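Local coordinates for protein putative branched-chain amino acid aminotransferase IlvE (Streptococcus mutans, PDB 4DQN) that probably catalyses the pyridoxal phosphate-dependent transfer of amino groups between branched-chain amino acids and 2-oxoglutarate, at residues A83-R88 / I247-T252; P96-D101 / Y148-F153; Y213-P216 / T220-E223; L256-E261 / E337-K342. All blocks are in the same frame, centred on the assembly; numbering follows the deposited sequence.

Contact 1. Residues A83-R88 / I247-T252; sequences AERLQR and ILPSVT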
loop_
_atom_site.group_PDB
_atom_site.type_symbol
_atom_site.label_atom_id
_atom_site.label_comp_id
_atom_site.label_asym_id
_atom_site.label_seq_id
_atom_site.Cartn_x
_atom_site.Cartn_y
_atom_site.Cartn_z
ATOM N N ALA A 83 12.772 -14.913 -6.423
ATOM C CA ALA A 83 13.821 -14.043 -5.909
ATOM C C ALA A 83 14.012 -12.835 -6.818
ATOM O O ALA A 83 14.221 -11.716 -6.342
ATOM C CB ALA A 83 15.144 -14.823 -5.773
ATOM N N GLU A 84 13.966 -13.063 -8.127
ATOM C CA GLU A 84 14.191 -11.996 -9.094
ATOM C C GLU A 84 13.009 -11.043 -9.103
ATOM O O GLU A 84 13.182 -9.828 -9.227
ATOM C CB GLU A 84 14.477 -12.582 -10.488
ATOM C CG GLU A 84 15.799 -13.365 -10.516
ATOM C CD GLU A 84 16.127 -14.011 -11.863
ATOM O OE1 GLU A 84 15.286 -13.949 -12.795
ATOM O OE2 GLU A 84 17.236 -14.588 -11.977
ATOM N N ARG A 85 11.807 -11.588 -8.937
ATOM C CA ARG A 85 10.624 -10.739 -8.843
ATOM C C ARG A 85 10.651 -9.876 -7.578
ATOM O O ARG A 85 10.286 -8.689 -7.618
ATOM C CB ARG A 85 9.335 -11.569 -8.923
ATOM C CG ARG A 85 8.076 -10.700 -8.918
ATOM C CD ARG A 85 6.807 -11.491 -9.205
ATOM N NE ARG A 85 6.491 -12.454 -8.148
ATOM C CZ ARG A 85 5.441 -13.280 -8.172
ATOM N NH1 ARG A 85 4.612 -13.274 -9.209
ATOM N NH2 ARG A 85 5.220 -14.120 -7.160
ATOM N N LEU A 86 11.092 -10.458 -6.461
ATOM C CA LEU A 86 11.231 -9.702 -5.214
ATOM C C LEU A 86 12.296 -8.616 -5.352
ATOM O O LEU A 86 12.199 -7.572 -4.709
ATOM C CB LEU A 86 11.602 -10.629 -4.044
ATOM C CG LEU A 86 11.017 -10.431 -2.636
ATOM C CD1 LEU A 86 11.967 -10.896 -1.534
ATOM C CD2 LEU A 86 10.459 -9.037 -2.357
ATOM N N GLN A 87 13.316 -8.859 -6.176
ATOM C CA GLN A 87 14.362 -7.861 -6.370
ATOM C C GLN A 87 13.810 -6.669 -7.133
ATOM O O GLN A 87 14.086 -5.519 -6.794
ATOM C CB GLN A 87 15.571 -8.467 -7.106
ATOM C CG GLN A 87 16.476 -9.314 -6.210
ATOM C CD GLN A 87 17.141 -10.456 -6.959
ATOM O OE1 GLN A 87 17.146 -10.486 -8.195
ATOM N NE2 GLN A 87 17.700 -11.404 -6.219
ATOM N N ARG A 88 13.026 -6.938 -8.169
ATOM C CA ARG A 88 12.402 -5.856 -8.915
ATOM C C ARG A 88 11.374 -5.113 -8.053
ATOM O O ARG A 88 11.252 -3.888 -8.125
ATOM C CB ARG A 88 11.754 -6.393 -10.186
ATOM C CG ARG A 88 12.763 -6.766 -11.262
ATOM C CD ARG A 88 12.055 -7.131 -12.552
ATOM N NE ARG A 88 11.508 -8.478 -12.482
ATOM C CZ ARG A 88 12.221 -9.576 -12.735
ATOM N NH1 ARG A 88 13.508 -9.473 -13.068
ATOM N NH2 ARG A 88 11.657 -10.771 -12.646
ATOM N N ILE A 247 0.592 -4.965 -14.472
ATOM C CA ILE A 247 0.266 -6.334 -14.083
ATOM C C ILE A 247 1.431 -6.996 -13.334
ATOM O O ILE A 247 2.597 -6.815 -13.700
ATOM C CB ILE A 247 -0.080 -7.166 -15.353
ATOM C CG1 ILE A 247 -1.456 -6.758 -15.898
ATOM C CG2 ILE A 247 -0.023 -8.665 -15.085
ATOM C CD1 ILE A 247 -1.742 -7.336 -17.283
ATOM N N LEU A 248 1.117 -7.744 -12.277
ATOM C CA LEU A 248 2.115 -8.577 -11.610
ATOM C C LEU A 248 2.397 -9.818 -12.452
ATOM O O LEU A 248 1.502 -10.626 -12.687
ATOM C CB LEU A 248 1.624 -9.026 -10.234
ATOM C CG LEU A 248 2.581 -10.021 -9.565
ATOM C CD1 LEU A 248 3.445 -9.301 -8.555
ATOM C CD2 LEU A 248 1.842 -11.187 -8.922
ATOM N N PRO A 249 3.650 -9.986 -12.896
ATOM C CA PRO A 249 3.991 -11.166 -13.699
ATOM C C PRO A 249 4.177 -12.417 -12.828
ATOM O O PRO A 249 5.173 -12.509 -12.100
ATOM C CB PRO A 249 5.319 -10.766 -14.357
ATOM C CG PRO A 249 5.900 -9.665 -13.478
ATOM C CD PRO A 249 4.843 -9.226 -12.485
ATOM N N SER A 250 3.239 -13.362 -12.891
ATOM C CA SER A 250 3.325 -14.554 -12.039
ATOM C C SER A 250 4.304 -15.597 -12.588
ATOM O O SER A 250 4.490 -15.723 -13.806
ATOM C CB SER A 250 1.939 -15.163 -11.763
ATOM O OG SER A 250 1.538 -16.087 -12.758
ATOM N N VAL A 251 4.960 -16.315 -11.683
ATOM C CA VAL A 251 5.869 -17.396 -12.075
ATOM C C VAL A 251 5.065 -18.480 -12.796
ATOM O O VAL A 251 5.527 -19.101 -13.758
ATOM C CB VAL A 251 6.580 -17.976 -10.840
ATOM C CG1 VAL A 251 7.609 -19.019 -11.247
ATOM C CG2 VAL A 251 7.262 -16.864 -10.059
ATOM N N THR A 252 3.839 -18.682 -12.335
ATOM C CA THR A 252 2.952 -19.674 -12.934
ATOM C C THR A 252 2.649 -19.335 -14.398
ATOM O O THR A 252 2.682 -20.215 -15.261
ATOM C CB THR A 252 1.655 -19.804 -12.116
ATOM O OG1 THR A 252 1.999 -19.974 -10.734
ATOM C CG2 THR A 252 0.848 -21.022 -12.560
#
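R85 reaches from helix 79-92 to the loop 247-250 and sets its guanidinium against the backbone there. NH1 donates to P249 O, 3.0 Å away, with a moderate N-H...O angle of 145°. The donor sits above the carbonyl plane of P249, and the oxygen lies at the guanidinium edge, somewhat tilted from its plane. The R85 chain runs out straight from the helix, then bends at chi3 (66°), which turns its end along the loop.

Packing is close around NH1. L248 CD2 lies 3.5 Å from R85 NH1, and S250 CA is 3.4 Å from the same nitrogen. V251 CG2 covers one guanidinium face at a looser 4.4 Å from R85 CZ. The P249 side is looser too: this residue is partly exposed, and its CD is 4.4 Å from R85 CD.

R85 NE makes a salt bridge to E62 and NH2 is also hydrogen-bonded, so all three nitrogens have partners. S250 is the N-cap of helix 251-262, its OG bonded to K253 N. R85 and L248 both touch K188, the predicted cofactor lysine. The contact therefore borders the probable cofactor pocket. Helix 79-92 lies between this loop and helix 100-113, with strand 59-68 supplying E62.

Contact 2. Residues P96-D101 / Y148-F153; sequences PQVPTD and YIFTIF
Y148 OH has two weak hydrogen bonds, to A145 O and Q58 NE2. The ring that carries this hydroxyl offers a face to P96. P96 CD stands 3.4 Å from the ring centroid of Y148, 14° off the normal, a CH-pi contact over the centre. The nearest ring carbon is Y148 CE1, 3.3 Å from P96 CD. P96 CG lies farther along the same face, 3.6 Å from Y148 CD1.

V98 and F150 repeat the pattern two residues on. V98 CG2 lies 3.9 Å from the centroid of the F150 ring, again a CH-pi contact, but displaced toward the rim. The other methyl, V98 CG1, comes 3.8 Å from F150 CE2. With chi1 at 176° the F150 ring swings to the side of its carbonyl carbon, which brings a face to V98.

The 96-99 loop thus lies along one face of strand 147-157, leading into helix 100-113. W34 from strand 33-40 touches V98, Y148 and F150, and L86 of helix 79-92 packs on F150. No hydrogen bond crosses between the two segments. Cohesion here rests on dispersion and CH-pi contacts, probably strengthened at P96 CD by the adjoining electron-withdrawing nitrogen.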
loop_
_atom_site.group_PDB
_atom_site.type_symbol
_atom_site.label_atom_id
_atom_site.label_comp_id
_atom_site.label_asym_id
_atom_site.label_seq_id
_atom_site.Cartn_x
_atom_site.Cartn_y
_atom_site.Cartn_z
ATOM N N PRO A 96 16.339 -2.460 -0.177
ATOM C CA PRO A 96 17.535 -3.176 -0.649
ATOM C C PRO A 96 17.171 -4.570 -1.122
ATOM O O PRO A 96 16.307 -5.221 -0.509
ATOM C CB PRO A 96 18.408 -3.275 0.606
ATOM C CG PRO A 96 17.431 -3.122 1.784
ATOM C CD PRO A 96 16.396 -2.153 1.264
ATOM N N GLN A 97 17.810 -5.034 -2.190
ATOM C CA GLN A 97 17.504 -6.355 -2.720
ATOM C C GLN A 97 17.973 -7.489 -1.807
ATOM O O GLN A 97 18.998 -7.386 -1.130
ATOM C CB GLN A 97 18.139 -6.527 -4.101
ATOM C CG GLN A 97 17.514 -5.680 -5.213
ATOM C CD GLN A 97 18.154 -5.971 -6.551
ATOM O OE1 GLN A 97 18.853 -6.977 -6.700
ATOM N NE2 GLN A 97 17.935 -5.100 -7.526
ATOM N N VAL A 98 17.213 -8.576 -1.794
ATOM C CA VAL A 98 17.672 -9.828 -1.202
ATOM C C VAL A 98 18.250 -10.632 -2.358
ATOM O O VAL A 98 17.518 -10.966 -3.292
ATOM C CB VAL A 98 16.490 -10.613 -0.582
ATOM C CG1 VAL A 98 16.934 -12.007 -0.124
ATOM C CG2 VAL A 98 15.895 -9.843 0.589
ATOM N N PRO A 99 19.571 -10.905 -2.337
ATOM C CA PRO A 99 20.181 -11.639 -3.458
ATOM C C PRO A 99 19.564 -13.021 -3.667
ATOM O O PRO A 99 19.056 -13.629 -2.722
ATOM C CB PRO A 99 21.656 -11.763 -3.042
ATOM C CG PRO A 99 21.892 -10.497 -2.170
ATOM C CD PRO A 99 20.580 -10.360 -1.403
ATOM N N THR A 100 19.607 -13.508 -4.898
ATOM C CA THR A 100 18.991 -14.789 -5.244
ATOM C C THR A 100 19.546 -15.948 -4.420
ATOM O O THR A 100 18.782 -16.780 -3.924
ATOM C CB THR A 100 19.153 -15.053 -6.729
ATOM O OG1 THR A 100 18.502 -13.994 -7.443
ATOM C CG2 THR A 100 18.533 -16.398 -7.127
ATOM N N ASP A 101 20.863 -16.007 -4.245
ATOM C CA ASP A 101 21.407 -17.098 -3.442
ATOM C C ASP A 101 20.955 -17.019 -1.979
ATOM O O ASP A 101 20.663 -18.048 -1.381
ATOM C CB ASP A 101 22.931 -17.254 -3.592
ATOM C CG ASP A 101 23.706 -16.045 -3.103
ATOM O OD1 ASP A 101 24.953 -16.111 -3.143
ATOM O OD2 ASP A 101 23.098 -15.030 -2.689
ATOM N N TYR A 148 15.828 -2.951 7.536
ATOM C CA TYR A 148 14.832 -3.826 6.923
ATOM C C TYR A 148 14.833 -5.197 7.557
ATOM O O TYR A 148 15.853 -5.648 8.097
ATOM C CB TYR A 148 15.086 -3.954 5.412
ATOM C CG TYR A 148 14.909 -2.634 4.702
ATOM C CD1 TYR A 148 15.936 -1.700 4.674
ATOM C CD2 TYR A 148 13.697 -2.311 4.090
ATOM C CE1 TYR A 148 15.771 -0.469 4.050
ATOM C CE2 TYR A 148 13.514 -1.083 3.455
ATOM C CZ TYR A 148 14.563 -0.176 3.434
ATOM O OH TYR A 148 14.406 1.035 2.812
ATOM N N ILE A 149 13.685 -5.864 7.492
ATOM C CA ILE A 149 13.608 -7.278 7.857
ATOM C C ILE A 149 13.270 -8.098 6.634
ATOM O O ILE A 149 12.383 -7.723 5.879
ATOM C CB ILE A 149 12.538 -7.517 8.947
ATOM C CG1 ILE A 149 13.006 -6.909 10.272
ATOM C CG2 ILE A 149 12.290 -9.017 9.157
ATOM C CD1 ILE A 149 11.988 -7.023 11.400
ATOM N N PHE A 150 13.986 -9.208 6.432
ATOM C CA PHE A 150 13.572 -10.229 5.477
ATOM C C PHE A 150 13.284 -11.502 6.258
ATOM O O PHE A 150 14.155 -12.024 6.964
ATOM C CB PHE A 150 14.651 -10.475 4.407
ATOM C CG PHE A 150 14.314 -11.604 3.444
ATOM C CD1 PHE A 150 13.190 -11.531 2.618
ATOM C CD2 PHE A 150 15.128 -12.728 3.360
ATOM C CE1 PHE A 150 12.880 -12.585 1.723
ATOM C CE2 PHE A 150 14.834 -13.782 2.471
ATOM C CZ PHE A 150 13.710 -13.708 1.651
ATOM N N THR A 151 12.052 -11.989 6.160
ATOM C CA THR A 151 11.676 -13.205 6.861
ATOM C C THR A 151 10.936 -14.167 5.935
ATOM O O THR A 151 10.217 -13.740 5.033
ATOM C CB THR A 151 10.837 -12.882 8.133
ATOM O OG1 THR A 151 10.514 -14.092 8.827
ATOM C CG2 THR A 151 9.541 -12.118 7.788
ATOM N N ILE A 152 11.154 -15.468 6.121
ATOM C CA ILE A 152 10.321 -16.458 5.442
ATOM C C ILE A 152 9.699 -17.381 6.470
ATOM O O ILE A 152 10.414 -18.084 7.200
ATOM C CB ILE A 152 11.111 -17.333 4.445
ATOM C CG1 ILE A 152 11.915 -16.479 3.449
ATOM C CG2 ILE A 152 10.159 -18.267 3.691
ATOM C CD1 ILE A 152 12.666 -17.324 2.374
ATOM N N PHE A 153 8.368 -17.380 6.527
ATOM C CA PHE A 153 7.641 -18.346 7.338
ATOM C C PHE A 153 6.809 -19.269 6.448
ATOM O O PHE A 153 6.633 -18.996 5.255
ATOM C CB PHE A 153 6.793 -17.678 8.437
ATOM C CG PHE A 153 5.760 -16.698 7.941
ATOM C CD1 PHE A 153 6.092 -15.360 7.748
ATOM C CD2 PHE A 153 4.442 -17.096 7.748
ATOM C CE1 PHE A 153 5.140 -14.444 7.323
ATOM C CE2 PHE A 153 3.475 -16.191 7.313
ATOM C CZ PHE A 153 3.817 -14.854 7.112
#

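Contact 3. Residues Y213-P216 / T220-E223; sequences YLDP and TKIE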
loop_
_atom_site.group_PDB
_atom_site.type_symbol
_atom_site.label_atom_id
_atom_site.label_comp_id
_atom_site.label_asym_id
_atom_site.label_seq_id
_atom_site.Cartn_x
_atom_site.Cartn_y
_atom_site.Cartn_z
ATOM N N TYR A 213 -9.872 -7.360 -13.037
ATOM C CA TYR A 213 -9.618 -5.937 -13.202
ATOM C C TYR A 213 -9.243 -5.638 -14.636
ATOM O O TYR A 213 -8.567 -6.437 -15.273
ATOM C CB TYR A 213 -8.469 -5.499 -12.287
ATOM C CG TYR A 213 -8.781 -5.659 -10.824
ATOM C CD1 TYR A 213 -8.439 -6.821 -10.144
ATOM C CD2 TYR A 213 -9.429 -4.651 -10.125
ATOM C CE1 TYR A 213 -8.728 -6.971 -8.806
ATOM C CE2 TYR A 213 -9.727 -4.790 -8.791
ATOM C CZ TYR A 213 -9.378 -5.947 -8.136
ATOM O OH TYR A 213 -9.687 -6.075 -6.802
ATOM N N LEU A 214 -9.669 -4.483 -15.144
ATOM C CA LEU A 214 -9.284 -4.064 -16.490
ATOM C C LEU A 214 -8.201 -2.999 -16.392
ATOM O O LEU A 214 -7.898 -2.515 -15.296
ATOM C CB LEU A 214 -10.485 -3.531 -17.271
ATOM C CG LEU A 214 -11.721 -4.424 -17.294
ATOM C CD1 LEU A 214 -12.737 -3.908 -18.299
ATOM C CD2 LEU A 214 -11.314 -5.863 -17.612
ATOM N N ASP A 215 -7.608 -2.640 -17.527
ATOM C CA ASP A 215 -6.513 -1.669 -17.526
ATOM C C ASP A 215 -7.021 -0.337 -16.974
ATOM O O ASP A 215 -8.091 0.130 -17.367
ATOM C CB ASP A 215 -5.891 -1.529 -18.921
ATOM C CG ASP A 215 -6.791 -0.806 -19.891
ATOM O OD1 ASP A 215 -7.763 -1.425 -20.376
ATOM O OD2 ASP A 215 -6.514 0.382 -20.177
ATOM N N PRO A 216 -6.275 0.252 -16.021
ATOM C CA PRO A 216 -6.776 1.439 -15.311
ATOM C C PRO A 216 -6.912 2.683 -16.191
ATOM O O PRO A 216 -7.749 3.535 -15.890
ATOM C CB PRO A 216 -5.736 1.664 -14.201
ATOM C CG PRO A 216 -4.499 0.919 -14.652
ATOM C CD PRO A 216 -5.014 -0.255 -15.449
ATOM N N THR A 220 -10.467 -1.302 -21.071
ATOM C CA THR A 220 -10.903 -2.018 -22.263
ATOM C C THR A 220 -10.177 -3.362 -22.428
ATOM O O THR A 220 -10.569 -4.201 -23.247
ATOM C CB THR A 220 -10.695 -1.152 -23.508
ATOM O OG1 THR A 220 -11.383 -1.742 -24.618
ATOM C CG2 THR A 220 -9.222 -1.047 -23.822
ATOM N N LYS A 221 -9.126 -3.564 -21.633
ATOM C CA LYS A 221 -8.301 -4.765 -21.723
ATOM C C LYS A 221 -8.168 -5.398 -20.345
ATOM O O LYS A 221 -8.114 -4.695 -19.332
ATOM C CB LYS A 221 -6.912 -4.401 -22.241
ATOM C CG LYS A 221 -6.907 -3.703 -23.588
ATOM C CD LYS A 221 -5.529 -3.127 -23.899
ATOM C CE LYS A 221 -5.098 -2.171 -22.795
ATOM N NZ LYS A 221 -3.713 -1.653 -22.974
ATOM N N ILE A 222 -8.118 -6.725 -20.306
ATOM C CA ILE A 222 -8.003 -7.450 -19.046
ATOM C C ILE A 222 -6.595 -7.330 -18.483
ATOM O O ILE A 222 -5.607 -7.452 -19.214
ATOM C CB ILE A 222 -8.367 -8.944 -19.224
ATOM C CG1 ILE A 222 -9.862 -9.088 -19.518
ATOM C CG2 ILE A 222 -8.013 -9.747 -17.981
ATOM C CD1 ILE A 222 -10.304 -10.539 -19.728
ATOM N N GLU A 223 -6.508 -7.077 -17.181
ATOM C CA GLU A 223 -5.226 -7.022 -16.499
ATOM C C GLU A 223 -4.970 -8.317 -15.752
ATOM O O GLU A 223 -4.059 -9.085 -16.091
ATOM C CB GLU A 223 -5.217 -5.873 -15.498
ATOM C CG GLU A 223 -5.237 -4.511 -16.139
ATOM C CD GLU A 223 -3.883 -3.860 -16.161
ATOM O OE1 GLU A 223 -3.347 -3.567 -15.071
ATOM O OE2 GLU A 223 -3.353 -3.642 -17.269
HETATM O O HOH W 1 -3.753 1.039 -21.026
#
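D215 OD1 takes two backbone N-H groups from across the hairpin, T220 N and K221 N, each 2.8 Å away. T220 N approaches on the syn side, tilted out of the carboxylate plane, and K221 N comes nearly along the C-O axis of OD1. The D215 carboxyl carbon sits between the backbone N and the carbonyl carbon (chi1 72°), which turns the group back toward the returning chain.

The backbone adds D215 N to K221 O at 2.8 Å and E223 N to Y213 O at 2.9 Å. Between these bonds, L214 and I222 form an antiparallel non-hydrogen-bonded pair. E223 CG lies 3.3 Å from L214 C, and the bend at chi2 (-101°) carries the carboxylate toward D215 and P216.

Further out, K221 CE rests 3.6 Å from D215 CG. D215 OD2 is bonded to T218 OG1 within the turn and also receives a water that is weakly bonded to K221 NZ. S244 and S246 bind the two oxygens of E223 and position its carboxylate.

The D215 carboxylate supplements the two backbone bonds at the end of hairpin 211-214/222-225. Its N-H donors and the nearby lysine would probably favour the ionised form, although D215 and K221 make no direct salt bridge.

Contact 4. Residues L256-E261 / E337-K342; sequences LLYLAE and EGWIYK
Helix 251-262 meets the turn before the C-terminal strand 340-342, outermost of its sheet within the chain, where W339 plugs against Y258 and L259. The corner of the indole enters first. W339 CZ2 sits over one face of the Y258 ring, near its rim, 3.5 Å from Y258 CG. The planes are inclined at 57° and the six-membered ring centroids are 4.9 Å apart. Y258 CB lies in the indole plane at the W339 edge, 3.8 Å from CZ2. Y258 extends with CG anti to its backbone N (chi1 -173°), which brings one face of the ring under W339 CZ2.

L259 fills the next position, its CD2 3.9 Å from W339 CH2. Behind it, L325 and I328 of helix 316-329 pack on L259. R78 makes a cation-pi contact with W339, and F77 meets the indole with planes about perpendicular.

One water links Y258 OH to E337 O. It lies 3.1 Å from Y258 OH and donates to E337 O at 3.2 Å. Direct contact is thus wholly aromatic and aliphatic, while the tyrosine hydroxyl reaches the backbone carbonyl through a single water. The indole is held on several sides by quite different partners, which should limit its rotation.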
loop_
_atom_site.group_PDB
_atom_site.type_symbol
_atom_site.label_atom_id
_atom_site.label_comp_id
_atom_site.label_asym_id
_atom_site.label_seq_id
_atom_site.Cartn_x
_atom_site.Cartn_y
_atom_site.Cartn_z
ATOM N N LEU A 256 3.561 -21.581 -17.618
ATOM C CA LEU A 256 2.505 -22.053 -18.513
ATOM C C LEU A 256 2.793 -21.656 -19.956
ATOM O O LEU A 256 2.606 -22.459 -20.878
ATOM C CB LEU A 256 1.132 -21.525 -18.071
ATOM C CG LEU A 256 0.570 -22.231 -16.828
ATOM C CD1 LEU A 256 -0.762 -21.655 -16.398
ATOM C CD2 LEU A 256 0.438 -23.742 -17.082
ATOM N N LEU A 257 3.251 -20.422 -20.141
ATOM C CA LEU A 257 3.735 -19.944 -21.437
ATOM C C LEU A 257 4.768 -20.910 -22.002
ATOM O O LEU A 257 4.716 -21.305 -23.178
ATOM C CB LEU A 257 4.416 -18.594 -21.236
ATOM C CG LEU A 257 3.927 -17.302 -21.897
ATOM C CD1 LEU A 257 2.584 -17.444 -22.576
ATOM C CD2 LEU A 257 3.904 -16.177 -20.869
ATOM N N TYR A 258 5.721 -21.262 -21.147
ATOM C CA TYR A 258 6.824 -22.134 -21.513
ATOM C C TYR A 258 6.312 -23.522 -21.881
ATOM O O TYR A 258 6.638 -24.040 -22.946
ATOM C CB TYR A 258 7.811 -22.216 -20.350
ATOM C CG TYR A 258 9.085 -22.964 -20.648
ATOM C CD1 TYR A 258 9.118 -24.354 -20.665
ATOM C CD2 TYR A 258 10.263 -22.282 -20.884
ATOM C CE1 TYR A 258 10.287 -25.036 -20.933
ATOM C CE2 TYR A 258 11.439 -22.955 -21.154
ATOM C CZ TYR A 258 11.446 -24.330 -21.170
ATOM O OH TYR A 258 12.623 -25.001 -21.424
ATOM N N LEU A 259 5.506 -24.123 -21.009
ATOM C CA LEU A 259 5.038 -25.494 -21.241
ATOM C C LEU A 259 4.106 -25.578 -22.445
ATOM O O LEU A 259 4.208 -26.508 -23.241
ATOM C CB LEU A 259 4.365 -26.071 -19.994
ATOM C CG LEU A 259 5.271 -26.161 -18.763
ATOM C CD1 LEU A 259 4.503 -26.652 -17.548
ATOM C CD2 LEU A 259 6.472 -27.069 -19.054
ATOM N N ALA A 260 3.212 -24.604 -22.591
ATOM C CA ALA A 260 2.321 -24.563 -23.752
ATOM C C ALA A 260 3.103 -24.681 -25.062
ATOM O O ALA A 260 2.733 -25.452 -25.959
ATOM C CB ALA A 260 1.484 -23.283 -23.740
ATOM N N GLU A 261 4.187 -23.920 -25.170
ATOM C CA GLU A 261 5.028 -23.964 -26.363
ATOM C C GLU A 261 5.847 -25.249 -26.434
ATOM O O GLU A 261 5.747 -26.005 -27.404
ATOM C CB GLU A 261 5.973 -22.750 -26.419
ATOM C CG GLU A 261 6.880 -22.726 -27.666
ATOM C CD GLU A 261 7.793 -21.512 -27.728
ATOM O OE1 GLU A 261 7.586 -20.555 -26.947
ATOM O OE2 GLU A 261 8.724 -21.511 -28.561
ATOM N N GLU A 337 15.048 -27.757 -17.893
ATOM C CA GLU A 337 16.328 -27.489 -17.242
ATOM C C GLU A 337 16.252 -26.285 -16.295
ATOM O O GLU A 337 15.695 -25.248 -16.650
ATOM C CB GLU A 337 17.394 -27.224 -18.304
ATOM C CG GLU A 337 18.818 -27.403 -17.823
ATOM C CD GLU A 337 19.196 -28.866 -17.687
ATOM O OE1 GLU A 337 18.314 -29.740 -17.889
ATOM O OE2 GLU A 337 20.378 -29.144 -17.383
ATOM N N GLY A 338 16.794 -26.440 -15.089
ATOM C CA GLY A 338 16.923 -25.332 -14.153
ATOM C C GLY A 338 15.702 -24.986 -13.317
ATOM O O GLY A 338 15.766 -24.071 -12.501
ATOM N N TRP A 339 14.590 -25.692 -13.512
ATOM C CA TRP A 339 13.353 -25.373 -12.792
ATOM C C TRP A 339 13.268 -25.941 -11.383
ATOM O O TRP A 339 12.725 -25.303 -10.477
ATOM C CB TRP A 339 12.124 -25.850 -13.569
ATOM C CG TRP A 339 11.738 -24.973 -14.719
ATOM C CD1 TRP A 339 12.539 -24.097 -15.396
ATOM C CD2 TRP A 339 10.450 -24.901 -15.335
ATOM N NE1 TRP A 339 11.823 -23.486 -16.402
ATOM C CE2 TRP A 339 10.539 -23.963 -16.385
ATOM C CE3 TRP A 339 9.229 -25.545 -15.104
ATOM C CZ2 TRP A 339 9.440 -23.646 -17.203
ATOM C CZ3 TRP A 339 8.143 -25.236 -15.919
ATOM C CH2 TRP A 339 8.260 -24.294 -16.957
ATOM N N ILE A 340 13.763 -27.157 -11.200
ATOM C CA ILE A 340 13.611 -27.827 -9.919
ATOM C C ILE A 340 14.830 -27.611 -9.031
ATOM O O ILE A 340 15.967 -27.735 -9.482
ATOM C CB ILE A 340 13.388 -29.336 -10.097
ATOM C CG1 ILE A 340 12.198 -29.605 -11.027
ATOM C CG2 ILE A 340 13.189 -30.006 -8.747
ATOM C CD1 ILE A 340 10.874 -28.937 -10.618
ATOM N N TYR A 341 14.580 -27.270 -7.772
ATOM C CA TYR A 341 15.635 -27.085 -6.782
ATOM C C TYR A 341 15.364 -28.028 -5.619
ATOM O O TYR A 341 14.471 -27.771 -4.795
ATOM C CB TYR A 341 15.623 -25.656 -6.255
ATOM C CG TYR A 341 16.198 -24.618 -7.177
ATOM C CD1 TYR A 341 15.563 -24.280 -8.365
ATOM C CD2 TYR A 341 17.367 -23.949 -6.840
ATOM C CE1 TYR A 341 16.083 -23.317 -9.191
ATOM C CE2 TYR A 341 17.894 -22.988 -7.660
ATOM C CZ TYR A 341 17.254 -22.675 -8.835
ATOM O OH TYR A 341 17.789 -21.703 -9.656
ATOM N N LYS A 342 16.121 -29.119 -5.557
ATOM C CA LYS A 342 15.990 -30.082 -4.465
ATOM C C LYS A 342 16.406 -29.421 -3.163
ATOM O O LYS A 342 17.405 -28.711 -3.106
ATOM C CB LYS A 342 16.844 -31.322 -4.721
ATOM C CG LYS A 342 16.454 -32.084 -5.972
ATOM C CD LYS A 342 14.960 -32.397 -5.976
ATOM C CE LYS A 342 14.630 -33.568 -5.064
ATOM N NZ LYS A 342 13.300 -34.142 -5.415
HETATM O O HOH W 2 14.826 -23.959 -19.447
#

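Overall arrangement
Contact 1 lies deepest, about 9 Å from the chain centre to its own, while contacts 2, 3 and 4 sit 16 to 19 Å out. All four are buried, though each includes a partly exposed residue, such as P249, P96, T220 and Y258. Contact 1 touches contacts 2 and 3, through Q87 to V98 O and T100 OG1 and through I247 to E223, and shares helix 251-262 with contact 4. Contacts 2 and 4 reach the same antiparallel sheet. Contact 2 sets a proline and a valine over aromatic faces, while contact 4 pairs two aromatic rings obliquely. Contact 3, a hairpin of the other sheet, is largely polar. Contact 1, beside the predicted cofactor lysine, combines a charged group with aliphatic packing.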